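Local atomic coordinates of LSM2-LSM8 complex subunit lsm8 (Schizosaccharomyces pombe, PDB entry 6PPN), a protein that forms part of the nuclear LSM2-LSM8 complex, which binds the 3' end of U6 snRNA and takes part in spliceosome assembly. Residues F40-S45 and E74-I79. Sequence-based numbering, arbitrary orientation.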
loop_
_atom_site.group_PDB
_atom_site.type_symbol
_atom_site.label_atom_id
_atom_site.label_comp_id
_atom_site.label_asym_id
_atom_site.label_seq_id
_atom_site.Cartn_x
_atom_site.Cartn_y
_atom_site.Cartn_z
ATOM N N PHE H 40 16.676 7.692 16.905
ATOM C CA PHE H 40 17.041 8.911 16.194
ATOM C C PHE H 40 16.996 8.601 14.708
ATOM O O PHE H 40 17.045 7.440 14.299
ATOM C CB PHE H 40 18.406 9.445 16.653
ATOM C CG PHE H 40 19.526 8.466 16.483
ATOM C CD1 PHE H 40 19.864 7.603 17.511
ATOM C CD2 PHE H 40 20.241 8.404 15.294
ATOM C CE1 PHE H 40 20.895 6.691 17.359
ATOM C CE2 PHE H 40 21.278 7.495 15.136
ATOM C CZ PHE H 40 21.609 6.642 16.173
ATOM N N GLU H 41 16.823 9.633 13.894
ATOM C CA GLU H 41 16.838 9.452 12.450
ATOM C C GLU H 41 18.210 9.835 11.942
ATOM O O GLU H 41 18.816 10.766 12.462
ATOM C CB GLU H 41 15.785 10.307 11.750
ATOM C CG GLU H 41 15.936 10.267 10.246
ATOM C CD GLU H 41 14.772 10.880 9.488
ATOM O OE1 GLU H 41 14.713 10.678 8.257
ATOM O OE2 GLU H 41 13.915 11.538 10.114
ATOM N N ARG H 42 18.691 9.131 10.924
ATOM C CA ARG H 42 19.927 9.491 10.237
ATOM C C ARG H 42 19.578 9.933 8.829
ATOM O O ARG H 42 18.851 9.229 8.118
ATOM C CB ARG H 42 20.903 8.314 10.154
ATOM C CG ARG H 42 21.937 8.252 11.224
ATOM C CD ARG H 42 22.710 6.924 11.139
ATOM N NE ARG H 42 23.664 6.832 12.248
ATOM C CZ ARG H 42 24.246 5.710 12.654
ATOM N NH1 ARG H 42 23.980 4.568 12.047
ATOM N NH2 ARG H 42 25.097 5.734 13.676
ATOM N N ILE H 43 20.057 11.102 8.447
ATOM C CA ILE H 43 19.896 11.596 7.088
ATOM C C ILE H 43 21.285 11.634 6.470
ATOM O O ILE H 43 22.075 12.550 6.728
ATOM C CB ILE H 43 19.207 12.959 7.040
ATOM C CG1 ILE H 43 17.850 12.876 7.755
ATOM C CG2 ILE H 43 19.038 13.393 5.603
ATOM C CD1 ILE H 43 17.110 14.184 7.817
ATOM N N ILE H 44 21.602 10.585 5.733
ATOM C CA ILE H 44 22.770 10.506 4.867
ATOM C C ILE H 44 22.377 11.053 3.506
ATOM O O ILE H 44 21.300 10.747 2.988
ATOM C CB ILE H 44 23.265 9.050 4.760
ATOM C CG1 ILE H 44 23.903 8.613 6.066
ATOM C CG2 ILE H 44 24.167 8.829 3.528
ATOM C CD1 ILE H 44 24.091 7.121 6.137
ATOM N N SER H 45 23.238 11.886 2.936
ATOM C CA SER H 45 23.011 12.480 1.632
ATOM C C SER H 45 24.333 12.483 0.872
ATOM O O SER H 45 25.368 12.044 1.376
ATOM C CB SER H 45 22.468 13.893 1.771
ATOM O OG SER H 45 23.530 14.756 2.119
ATOM N N GLU H 74 30.139 -3.694 16.787
ATOM C CA GLU H 74 31.547 -3.544 16.418
ATOM C C GLU H 74 31.694 -2.882 15.055
ATOM O O GLU H 74 32.409 -1.876 14.907
ATOM C CB GLU H 74 32.241 -4.910 16.433
ATOM N N LEU H 75 30.997 -3.415 14.051
ATOM C CA LEU H 75 31.013 -2.803 12.728
ATOM C C LEU H 75 30.677 -1.319 12.799
ATOM O O LEU H 75 31.337 -0.492 12.158
ATOM C CB LEU H 75 30.059 -3.536 11.784
ATOM C CG LEU H 75 30.354 -4.931 11.204
ATOM C CD1 LEU H 75 31.134 -5.863 12.112
ATOM C CD2 LEU H 75 29.051 -5.572 10.785
ATOM N N ASP H 76 29.671 -0.962 13.603
ATOM C CA ASP H 76 29.261 0.434 13.690
ATOM C C ASP H 76 30.296 1.280 14.412
ATOM O O ASP H 76 30.458 2.464 14.094
ATOM C CB ASP H 76 27.926 0.531 14.417
ATOM C CG ASP H 76 27.262 1.879 14.246
ATOM O OD1 ASP H 76 26.569 2.105 13.218
ATOM O OD2 ASP H 76 27.441 2.720 15.150
ATOM N N SER H 77 31.022 0.691 15.362
ATOM C CA SER H 77 32.092 1.430 16.018
ATOM C C SER H 77 33.212 1.745 15.043
ATOM O O SER H 77 33.849 2.797 15.146
ATOM C CB SER H 77 32.625 0.636 17.210
ATOM N N GLU H 78 33.451 0.855 14.081
ATOM C CA GLU H 78 34.511 1.096 13.108
ATOM C C GLU H 78 34.174 2.209 12.116
ATOM O O GLU H 78 35.089 2.750 11.487
ATOM C CB GLU H 78 34.825 -0.198 12.349
ATOM N N ILE H 79 32.902 2.589 11.980
ATOM C CA ILE H 79 32.462 3.531 10.951
ATOM C C ILE H 79 32.384 4.941 11.519
ATOM O O ILE H 79 31.863 5.150 12.625
ATOM C CB ILE H 79 31.099 3.101 10.381
ATOM C CG1 ILE H 79 31.191 1.698 9.791
ATOM C CG2 ILE H 79 30.624 4.077 9.327
ATOM C CD1 ILE H 79 29.882 1.133 9.451
#
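Arg-42 leaves the strand with its chain extended from CG to NE, while Asp-76 sets CG anti to the backbone N, chi1 -165°, and beside its carbonyl carbon. The two side chains approach from opposite directions and bridge a gap of 13.5 Å between Arg-42 CA and Asp-76 CA. Where they meet, Asp-76 OD1 lies at the guanidinium edge, close to its plane, and the planes of the two groups are only 14° apart. OD1 faces both terminal nitrogens, with OD2 set farther off: Arg-42 NH1 to Asp-76 OD1 is 3.8 Å, a long salt bridge, and Arg-42 NH2 stands 3.9 Å from that same oxygen. At this length it is probably mostly a charge attraction. Asp-76 OD1 has a firmer partner in the Trp-81 indole NE1, which hydrogen-bonds to it, and Trp-81 also makes a cation-pi contact with Arg-42, so one indole serves both charges. Nearer the strand, Arg-42 NE sits in plane at the edge of the Phe-40 ring. Only these two charged side chains join the segments, tying strand 39-43 of the strongly bent antiparallel Sm-fold sheet to the short helix 73-78, which follows the sheet's last strand, 65-71.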